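Side-chain contacts in nucleoside phosphorylase, putative (PDB 3BJE), which catalyses the reversible phosphorolysis of uridine to uracil and ribose 1-phosphate, working as a homodimer: residues A[29-33]-A[34-38]; A[52-55]-A[56-60]; A[327-330]-A[331-334]. One frame throughout, in Å; residues are numbered along the deposited sequence.

Contact 1. Residues A[29-33]-A[34-38]; sequences DGTTL and HLKCK. With R1P (1-O-phosphono-alpha-D-ribofuranose), chain E.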
ATOM      1  N   ASP A  29      10.928  22.165  -9.272  1.00 35.87           N
ATOM      2  CA  ASP A  29      11.766  21.461 -10.248  1.00 34.07           C
ATOM      3  C   ASP A  29      10.975  20.679 -11.311  1.00 32.34           C
ATOM      4  O   ASP A  29      11.570  19.979 -12.132  1.00 32.49           O
ATOM      5  CB  ASP A  29      12.748  20.524  -9.528  1.00 34.29           C
ATOM      6  CG  ASP A  29      12.057  19.463  -8.689  1.00 36.04           C
ATOM      7  OD1 ASP A  29      10.807  19.466  -8.593  1.00 32.27           O
ATOM      8  OD2 ASP A  29      12.787  18.629  -8.111  1.00 39.24           O
ATOM      9  N   GLY A  30       9.647  20.799 -11.294  1.00 30.60           N
ATOM     10  CA  GLY A  30       8.792  20.096 -12.247  1.00 26.74           C
ATOM     11  C   GLY A  30       8.583  18.619 -11.938  1.00 23.74           C
ATOM     12  O   GLY A  30       8.159  17.853 -12.818  1.00 24.13           O
ATOM     13  N   THR A  31       8.902  18.200 -10.710  1.00 21.39           N
ATOM     14  CA  THR A  31       8.652  16.810 -10.292  1.00 19.56           C
ATOM     15  C   THR A  31       7.323  16.659  -9.559  1.00 17.95           C
ATOM     16  O   THR A  31       6.870  17.563  -8.867  1.00 17.05           O
ATOM     17  CB  THR A  31       9.756  16.234  -9.367  1.00 21.28           C
ATOM     18  OG1 THR A  31       9.792  16.964  -8.135  1.00 22.63           O
ATOM     19  CG2 THR A  31      11.110  16.292 -10.042  1.00 22.98           C
ATOM     20  N   THR A  32       6.718  15.495  -9.740  1.00 17.90           N
ATOM     21  CA  THR A  32       5.579  15.059  -8.954  1.00 17.64           C
ATOM     22  C   THR A  32       6.022  14.723  -7.513  1.00 17.99           C
ATOM     23  O   THR A  32       7.229  14.740  -7.186  1.00 18.97           O
ATOM     24  CB  THR A  32       4.847  13.887  -9.645  1.00 16.80           C
ATOM     25  OG1 THR A  32       5.777  12.996 -10.281  1.00 19.99           O
ATOM     26  CG2 THR A  32       3.905  14.432 -10.702  1.00 16.75           C
ATOM     27  N   LEU A  33       5.053  14.461  -6.643  1.00 16.47           N
ATOM     28  CA  LEU A  33       5.293  14.397  -5.204  1.00 16.43           C
ATOM     29  C   LEU A  33       6.028  13.155  -4.711  1.00 16.43           C
ATOM     30  O   LEU A  33       6.872  13.256  -3.813  1.00 17.79           O
ATOM     31  CB  LEU A  33       3.969  14.517  -4.465  1.00 18.77           C
ATOM     32  CG  LEU A  33       3.988  14.665  -2.960  1.00 23.44           C
ATOM     33  CD1 LEU A  33       4.843  15.871  -2.534  1.00 19.56           C
ATOM     34  CD2 LEU A  33       2.552  14.828  -2.462  1.00 22.56           C
ATOM     35  N   HIS A  34       5.702  12.001  -5.265  1.00 15.73           N
ATOM     36  CA  HIS A  34       6.282  10.725  -4.815  1.00 17.13           C
ATOM     37  C   HIS A  34       7.301  10.195  -5.799  1.00 17.32           C
ATOM     38  O   HIS A  34       8.426   9.867  -5.431  1.00 18.01           O
ATOM     39  CB  HIS A  34       5.172   9.682  -4.580  1.00 16.77           C
ATOM     40  CG  HIS A  34       4.176  10.107  -3.545  1.00 15.03           C
ATOM     41  ND1 HIS A  34       3.051  10.845  -3.838  1.00 16.38           N
ATOM     42  CD2 HIS A  34       4.151   9.900  -2.206  1.00 17.85           C
ATOM     43  CE1 HIS A  34       2.398  11.109  -2.715  1.00 17.34           C
ATOM     44  NE2 HIS A  34       3.038  10.526  -1.715  1.00 17.53           N
ATOM     45  N   LEU A  35       6.883  10.102  -7.054  1.00 17.99           N
ATOM     46  CA  LEU A  35       7.761   9.796  -8.173  1.00 18.98           C
ATOM     47  C   LEU A  35       8.494  11.082  -8.559  1.00 20.90           C
ATOM     48  O   LEU A  35       7.884  12.037  -9.048  1.00 19.45           O
ATOM     49  CB  LEU A  35       6.937   9.254  -9.339  1.00 17.86           C
ATOM     50  CG  LEU A  35       7.670   9.084 -10.662  1.00 18.48           C
ATOM     51  CD1 LEU A  35       8.791   7.999 -10.585  1.00 18.05           C
ATOM     52  CD2 LEU A  35       6.647   8.796 -11.757  1.00 20.26           C
ATOM     53  N   LYS A  36       9.796  11.121  -8.288  1.00 19.73           N
ATOM     54  CA  LYS A  36      10.572  12.342  -8.454  1.00 20.48           C
ATOM     55  C   LYS A  36      11.190  12.416  -9.834  1.00 22.06           C
ATOM     56  O   LYS A  36      12.409  12.457 -10.008  1.00 22.60           O
ATOM     57  CB  LYS A  36      11.616  12.449  -7.341  1.00 21.11           C
ATOM     58  CG  LYS A  36      11.003  12.597  -5.956  1.00 23.18           C
ATOM     59  CD  LYS A  36      10.140  13.851  -5.867  1.00 24.74           C
ATOM     60  CE  LYS A  36       9.922  14.301  -4.450  1.00 29.65           C
ATOM     61  NZ  LYS A  36       8.954  15.441  -4.411  1.00 30.19           N
ATOM     62  N   CYS A  37      10.304  12.465 -10.817  1.00 22.77           N
ATOM     63  CA  CYS A  37      10.649  12.410 -12.230  1.00 22.10           C
ATOM     64  C   CYS A  37      10.008  13.604 -12.916  1.00 21.53           C
ATOM     65  O   CYS A  37       8.931  14.047 -12.513  1.00 22.47           O
ATOM     66  CB  CYS A  37      10.110  11.107 -12.809  1.00 24.62           C
ATOM     67  SG  CYS A  37      10.527  10.800 -14.510  1.00 24.44           S
ATOM     68  N   LYS A  38      10.694  14.158 -13.916  1.00 21.83           N
ATOM     69  CA  LYS A  38      10.178  15.302 -14.676  1.00 22.51           C
ATOM     70  C   LYS A  38       9.614  14.780 -15.984  1.00 19.38           C
ATOM     71  O   LYS A  38       9.981  13.686 -16.414  1.00 18.93           O
ATOM     72  CB  LYS A  38      11.304  16.309 -14.956  1.00 22.96           C
ATOM     73  CG  LYS A  38      12.116  16.677 -13.731  1.00 26.83           C
ATOM     74  CD  LYS A  38      13.047  17.851 -14.007  1.00 29.92           C
ATOM     75  CE  LYS A  38      13.972  18.107 -12.825  1.00 38.30           C
ATOM     76  NZ  LYS A  38      15.077  17.105 -12.780  1.00 45.51           N
TER
HETATM   77  C5  R1P E 401       1.649   9.817   1.396  1.00 24.50           C
HETATM   78  O5  R1P E 401       2.521  10.850   0.931  1.00 21.81           O
HETATM   79  C4  R1P E 401       2.243   9.182   2.648  1.00 22.41           C
HETATM   80  O4  R1P E 401       2.491  10.158   3.675  1.00 28.83           O
HETATM   81  C1  R1P E 401       1.732   9.908   4.860  1.00 27.35           C
HETATM   82  C2  R1P E 401       0.602   9.010   4.336  1.00 24.34           C
HETATM   83  O2  R1P E 401      -0.096   8.280   5.363  1.00 19.22           O
HETATM   84  C3  R1P E 401       1.310   8.161   3.280  1.00 19.04           C
HETATM   85  O3  R1P E 401       2.091   7.104   3.857  1.00 20.21           O
HETATM   86  O1  R1P E 401       2.531   9.376   5.971  1.00 24.76           O
HETATM   87  P   R1P E 401       4.147   9.226   6.067  1.00 24.36           P
HETATM   88  O1P R1P E 401       4.363   8.185   4.942  1.00 25.38           O
HETATM   89  O2P R1P E 401       4.444   8.658   7.445  1.00 22.98           O
HETATM   90  O3P R1P E 401       4.677  10.604   5.824  1.00 31.55           O
HETATM   91  O   HOH W   1       8.073  17.681  -6.087  1.00 38.23           O
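L33 and H34 carry this loop into the ribose phosphate pocket of the second subunit. H34 NE2 and O5 of the bound 1-O-phosphono-alpha-D-ribofuranose share a hydrogen bond of 2.7 Å. O5 sits at the ring edge, in the imidazole plane, and the bond is nearly straight (167°). L33 CG lies over one ring face, a CH-pi contact 4.2 Å from the centroid. E106 takes H34 ND1, and F250 of the second subunit meets the ring edge-to-face, so its rotation is fixed. A histidine lent across the subunit interface to the sugar 5'-hydroxyl is a recurring feature of this nucleoside phosphorylase family. The chain reverses at L33 and H34, and an inverse gamma turn centred on K36 follows on the returning arm. A bend at chi2 (-60°) folds the lysine chain back toward the preceding residues. K36 NZ then donates to L33 O at 3.1 Å, from above the carbonyl plane, and weakly to T32 O. T32 OG1 donates in the carbonyl plane to L35 O at 2.6 Å. A water joins K36 NZ to T31 OG1, which in turn donates to D29 OD1 at 2.7 Å. T31 N reaches D29 OD1 from the same face of the carboxylate, closing an Asx turn. C37 O is buried and has no hydrogen-bond partner in the model, but T31 CA makes a CA-H...O contact with it at 3.6 Å.

Contact 2. Residues A[52-55]-A[56-60]; sequences PGRV and DVISG. With R1P (1-O-phosphono-alpha-D-ribofuranose), chain C.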
ATOM      1  N   PRO A  52      12.119  -1.814  -4.702  1.00 17.86           N
ATOM      2  CA  PRO A  52      13.105  -0.857  -5.206  1.00 16.94           C
ATOM      3  C   PRO A  52      14.440  -1.485  -5.594  1.00 19.35           C
ATOM      4  O   PRO A  52      15.098  -0.988  -6.498  1.00 21.21           O
ATOM      5  CB  PRO A  52      13.280   0.140  -4.041  1.00 20.08           C
ATOM      6  CG  PRO A  52      12.632  -0.470  -2.882  1.00 22.84           C
ATOM      7  CD  PRO A  52      11.581  -1.398  -3.390  1.00 18.93           C
ATOM      8  N   GLY A  53      14.829  -2.562  -4.925  1.00 19.97           N
ATOM      9  CA  GLY A  53      16.071  -3.263  -5.280  1.00 23.77           C
ATOM     10  C   GLY A  53      16.104  -3.774  -6.717  1.00 27.30           C
ATOM     11  O   GLY A  53      17.181  -3.899  -7.315  1.00 27.97           O
ATOM     12  N   ARG A  54      14.939  -4.049  -7.296  1.00 24.50           N
ATOM     13  CA  ARG A  54      14.888  -4.632  -8.646  1.00 25.86           C
ATOM     14  C   ARG A  54      15.179  -3.604  -9.750  1.00 25.30           C
ATOM     15  O   ARG A  54      15.405  -3.970 -10.906  1.00 23.43           O
ATOM     16  CB  ARG A  54      13.524  -5.294  -8.888  1.00 25.51           C
ATOM     17  CG  ARG A  54      13.499  -6.285 -10.069  1.00 28.90           C
ATOM     18  CD  ARG A  54      12.190  -7.101 -10.157  1.00 29.94           C
ATOM     19  NE  ARG A  54      11.854  -7.722  -8.874  1.00 28.97           N
ATOM     20  CZ  ARG A  54      10.661  -7.682  -8.280  1.00 29.91           C
ATOM     21  NH1 ARG A  54       9.613  -7.088  -8.842  1.00 27.73           N
ATOM     22  NH2 ARG A  54      10.515  -8.253  -7.092  1.00 28.64           N
ATOM     23  N   VAL A  55      15.161  -2.321  -9.404  1.00 22.60           N
ATOM     24  CA  VAL A  55      15.369  -1.257 -10.375  1.00 22.17           C
ATOM     25  C   VAL A  55      16.779  -1.356 -10.969  1.00 22.28           C
ATOM     26  O   VAL A  55      16.956  -1.278 -12.181  1.00 21.65           O
ATOM     27  CB  VAL A  55      15.148   0.139  -9.746  1.00 23.77           C
ATOM     28  CG1 VAL A  55      15.677   1.245 -10.649  1.00 21.74           C
ATOM     29  CG2 VAL A  55      13.653   0.364  -9.450  1.00 21.63           C
ATOM     30  N   ASP A  56      17.773  -1.546 -10.115  1.00 22.46           N
ATOM     31  CA  ASP A  56      19.157  -1.649 -10.598  1.00 24.29           C
ATOM     32  C   ASP A  56      19.423  -2.912 -11.396  1.00 24.91           C
ATOM     33  O   ASP A  56      20.235  -2.905 -12.327  1.00 24.84           O
ATOM     34  CB  ASP A  56      20.132  -1.555  -9.433  1.00 27.69           C
ATOM     35  CG  ASP A  56      20.242  -0.147  -8.891  1.00 27.55           C
ATOM     36  OD1 ASP A  56      19.714   0.780  -9.536  1.00 34.53           O
ATOM     37  OD2 ASP A  56      20.870   0.034  -7.839  1.00 38.29           O
ATOM     38  N   VAL A  57      18.731  -3.992 -11.052  1.00 24.37           N
ATOM     39  CA  VAL A  57      18.869  -5.236 -11.786  1.00 24.29           C
ATOM     40  C   VAL A  57      18.358  -5.035 -13.217  1.00 21.86           C
ATOM     41  O   VAL A  57      19.014  -5.422 -14.192  1.00 22.96           O
ATOM     42  CB  VAL A  57      18.122  -6.414 -11.104  1.00 25.23           C
ATOM     43  CG1 VAL A  57      18.485  -7.720 -11.799  1.00 26.35           C
ATOM     44  CG2 VAL A  57      18.443  -6.481  -9.607  1.00 25.29           C
ATOM     45  N   ILE A  58      17.198  -4.402 -13.343  1.00 20.14           N
ATOM     46  CA  ILE A  58      16.596  -4.145 -14.641  1.00 20.73           C
ATOM     47  C   ILE A  58      17.411  -3.132 -15.454  1.00 21.05           C
ATOM     48  O   ILE A  58      17.656  -3.338 -16.632  1.00 20.95           O
ATOM     49  CB  ILE A  58      15.134  -3.675 -14.503  1.00 22.43           C
ATOM     50  CG1 ILE A  58      14.293  -4.840 -13.990  1.00 21.71           C
ATOM     51  CG2 ILE A  58      14.592  -3.186 -15.839  1.00 22.65           C
ATOM     52  CD1 ILE A  58      12.845  -4.472 -13.679  1.00 24.83           C
ATOM     53  N   SER A  59      17.840  -2.047 -14.836  1.00 20.85           N
ATOM     54  CA  SER A  59      18.519  -0.994 -15.609  1.00 21.32           C
ATOM     55  C   SER A  59      19.856  -1.484 -16.135  1.00 21.42           C
ATOM     56  O   SER A  59      20.368  -0.949 -17.120  1.00 21.50           O
ATOM     57  CB  SER A  59      18.696   0.291 -14.802  1.00 22.70           C
ATOM     58  OG  SER A  59      19.608   0.119 -13.748  1.00 23.16           O
ATOM     59  N   GLY A  60      20.407  -2.511 -15.496  1.00 21.76           N
ATOM     60  CA  GLY A  60      21.632  -3.148 -15.975  1.00 22.07           C
ATOM     61  C   GLY A  60      21.475  -3.787 -17.344  1.00 22.68           C
ATOM     62  O   GLY A  60      22.461  -4.021 -18.031  1.00 22.63           O
TER
HETATM   63  C5  R1P C 401       4.850  -8.658  -1.372  1.00 22.94           C
HETATM   64  O5  R1P C 401       5.947  -9.461  -0.911  1.00 20.82           O
HETATM   65  C4  R1P C 401       5.220  -7.933  -2.653  1.00 21.45           C
HETATM   66  O4  R1P C 401       5.766  -8.835  -3.632  1.00 28.06           O
HETATM   67  C1  R1P C 401       4.978  -8.821  -4.828  1.00 27.13           C
HETATM   68  C2  R1P C 401       3.603  -8.328  -4.344  1.00 24.34           C
HETATM   69  O2  R1P C 401       2.682  -7.867  -5.360  1.00 19.17           O
HETATM   70  C3  R1P C 401       4.014  -7.281  -3.307  1.00 21.59           C
HETATM   71  O3  R1P C 401       4.432  -6.044  -3.908  1.00 20.92           O
HETATM   72  O1  R1P C 401       5.571  -8.033  -5.913  1.00 24.69           O
HETATM   73  P   R1P C 401       7.031  -7.342  -5.983  1.00 24.37           P
HETATM   74  O1P R1P C 401       6.885  -6.308  -4.858  1.00 24.46           O
HETATM   75  O2P R1P C 401       7.079  -6.733  -7.374  1.00 25.15           O
HETATM   76  O3P R1P C 401       8.090  -8.353  -5.683  1.00 25.49           O
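The backbone winds into the short helix 54-59, with I58 N bonded to R54 O at 3.1 Å and S59 N to V55 O at 2.9 Å. The helix follows strand 45-49 and the phosphate-binding turn of the nucleoside phosphorylase fold. G50 of that turn also binds the sugar phosphate through its N, and D51 OD1 accepts from G53 N. R54 is the phosphate ligand of the helix. Its CG stands anti to the backbone N (chi1 -163°), within touch of I58, and a bend at chi3 then turns the guanidinium edge to the bound 1-O-phosphono-alpha-D-ribofuranose. The phosphorus lies in the guanidinium plane. NH1 of R54 donates to O2P of the ligand at 2.9 Å, and NH2 of R54 donates to O3P at 2.8 Å. Both bonds are almost straight (170° and 173°). This paired grip fixes the plane of the guanidinium and probably helps to balance the phosphate charge; R145 and R74 of the second subunit also bond the ligand. NH1 has a second, weak bond to L146 O. The other side chains set the helix on the protein. V55 packs on strands 45-49 and 86-92. I58 touches the same two strands and also I339 of the C-terminal helix 329-348, which V57 meets as well. D56, on the exposed side, forms a salt bridge with R77, and R77 also bonds P52 O. Within the helix, V57 CG2 lies 3.7 Å from G53 O. I58 slants across the base of the arginine side chain. Its CG1 is 3.4 Å from R54 O, and its CD1 comes to 4.1 Å from R54 CG.

Contact 3. Residues A[327-330]-A[331-334]; sequences LGDQ and LDAA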
ATOM      1  N   LEU A 327      12.700 -18.556  -3.006  1.00 37.33           N
ATOM      2  CA  LEU A 327      13.468 -17.325  -2.987  1.00 36.32           C
ATOM      3  C   LEU A 327      14.929 -17.693  -3.204  1.00 36.36           C
ATOM      4  O   LEU A 327      15.253 -18.868  -3.403  1.00 37.11           O
ATOM      5  CB  LEU A 327      13.264 -16.607  -1.645  1.00 37.19           C
ATOM      6  CG  LEU A 327      11.802 -16.357  -1.240  1.00 38.70           C
ATOM      7  CD1 LEU A 327      11.694 -15.790   0.181  1.00 36.85           C
ATOM      8  CD2 LEU A 327      11.094 -15.443  -2.248  1.00 37.22           C
ATOM      9  N   GLY A 328      15.809 -16.698  -3.189  1.00 34.95           N
ATOM     10  CA  GLY A 328      17.247 -16.946  -3.347  1.00 33.88           C
ATOM     11  C   GLY A 328      17.718 -17.089  -4.789  1.00 31.88           C
ATOM     12  O   GLY A 328      17.184 -16.452  -5.701  1.00 28.49           O
ATOM     13  N   ASP A 329      18.731 -17.931  -4.986  1.00 31.38           N
ATOM     14  CA  ASP A 329      19.403 -18.069  -6.283  1.00 31.58           C
ATOM     15  C   ASP A 329      18.456 -18.475  -7.410  1.00 30.20           C
ATOM     16  O   ASP A 329      18.543 -17.940  -8.518  1.00 28.47           O
ATOM     17  CB  ASP A 329      20.541 -19.100  -6.192  1.00 32.45           C
ATOM     18  CG  ASP A 329      21.723 -18.601  -5.381  1.00 34.92           C
ATOM     19  OD1 ASP A 329      21.669 -17.464  -4.866  1.00 37.74           O
ATOM     20  OD2 ASP A 329      22.715 -19.351  -5.260  1.00 39.88           O
ATOM     21  N   GLN A 330      17.581 -19.436  -7.126  1.00 28.61           N
ATOM     22  CA  GLN A 330      16.591 -19.911  -8.104  1.00 28.32           C
ATOM     23  C   GLN A 330      15.697 -18.774  -8.604  1.00 27.25           C
ATOM     24  O   GLN A 330      15.399 -18.680  -9.795  1.00 26.69           O
ATOM     25  CB  GLN A 330      15.734 -21.022  -7.482  1.00 29.46           C
ATOM     26  CG  GLN A 330      14.882 -20.569  -6.274  1.00 30.65           C
ATOM     27  CD  GLN A 330      14.328 -21.724  -5.474  1.00 30.69           C
ATOM     28  OE1 GLN A 330      14.035 -22.791  -6.020  1.00 33.45           O
ATOM     29  NE2 GLN A 330      14.183 -21.522  -4.169  1.00 30.78           N
ATOM     30  N   LEU A 331      15.287 -17.905  -7.689  1.00 24.87           N
ATOM     31  CA  LEU A 331      14.482 -16.739  -8.036  1.00 24.65           C
ATOM     32  C   LEU A 331      15.302 -15.744  -8.869  1.00 25.47           C
ATOM     33  O   LEU A 331      14.818 -15.204  -9.867  1.00 25.09           O
ATOM     34  CB  LEU A 331      13.956 -16.069  -6.761  1.00 24.20           C
ATOM     35  CG  LEU A 331      13.271 -14.712  -6.915  1.00 26.32           C
ATOM     36  CD1 LEU A 331      12.168 -14.750  -7.962  1.00 28.07           C
ATOM     37  CD2 LEU A 331      12.715 -14.268  -5.576  1.00 24.34           C
ATOM     38  N   ASP A 332      16.541 -15.506  -8.447  1.00 25.10           N
ATOM     39  CA  ASP A 332      17.423 -14.565  -9.134  1.00 24.52           C
ATOM     40  C   ASP A 332      17.590 -14.969 -10.599  1.00 24.47           C
ATOM     41  O   ASP A 332      17.549 -14.123 -11.487  1.00 23.28           O
ATOM     42  CB  ASP A 332      18.804 -14.527  -8.462  1.00 25.64           C
ATOM     43  CG  ASP A 332      18.782 -13.879  -7.082  1.00 28.58           C
ATOM     44  OD1 ASP A 332      17.752 -13.286  -6.687  1.00 30.78           O
ATOM     45  OD2 ASP A 332      19.818 -13.962  -6.391  1.00 31.64           O
ATOM     46  N   ALA A 333      17.774 -16.263 -10.836  1.00 23.36           N
ATOM     47  CA  ALA A 333      17.956 -16.793 -12.191  1.00 22.60           C
ATOM     48  C   ALA A 333      16.685 -16.667 -13.029  1.00 22.74           C
ATOM     49  O   ALA A 333      16.736 -16.301 -14.210  1.00 22.80           O
ATOM     50  CB  ALA A 333      18.409 -18.251 -12.130  1.00 22.29           C
ATOM     51  N   ALA A 334      15.548 -16.982 -12.418  1.00 21.94           N
ATOM     52  CA  ALA A 334      14.266 -16.846 -13.094  1.00 21.34           C
ATOM     53  C   ALA A 334      13.994 -15.384 -13.418  1.00 21.79           C
ATOM     54  O   ALA A 334      13.555 -15.061 -14.520  1.00 23.13           O
ATOM     55  CB  ALA A 334      13.135 -17.435 -12.239  1.00 21.71           C
TER
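L327 and L331 form the close-packed side of this turn, the start of the C-terminal helix 329-348. G328 is the N-cap residue and has a positive phi. Its O accepts from D332 N at 3.0 Å, nearly along the C=O axis, and this bond closes the first helical turn. The next bonds run from A333 N to D329 O and from A334 N to Q330 O. On the packed side, L327 and L331 lie side by side and point the same way, with their CD2 atoms 3.9 Å apart. With chi1 at 171° and chi2 at 52°, the L331 side chain turns its CD2 branch to L327. Both leucines rest on strand 308-318, where they pack on V316, a residue of the uracil pocket. L327 also packs on L33 of the second subunit, which brings the helix start to the dimer interface. A334 is buried against Q237. The solvent side is looser. D329 and D332 are both exposed, and their carboxylates come within 4.2 Å between D329 OD1 and D332 OD2. The charges are alike, but the N-terminal end of the helix probably eases their repulsion. Between the two sides, Q330 folds back over the turn. Its CG stands between the backbone N and the carbonyl carbon, and the chain is extended beyond it. The amide, with L159 beside the side chain, then meets L327 O: Q330 NE2 donates at 3.0 Å, in the carbonyl plane on a lone pair, with an N-H...O angle of 164°.

All three contacts are local turns, but they serve different parts of the fold. Contact 1 is an irregular, partly buried loop held by side-chain bonds and a water. Contacts 2 and 3 lie on helices 54-59 and 329-348 and are held mainly by backbone bonds. Contact 2 is partly buried and contact 3 is mostly surface. In pockets of opposite subunits, H34 of contact 1 meets the sugar 5'-oxygen and R54 of contact 2 the phosphate. Contact 3 packs with leucines, L327 meeting L33 of contact 1 in the second subunit. Contacts 2 and 3 are about 6 Å apart at their nearest atoms; helix 54-59 packs on helix 329-348 further along.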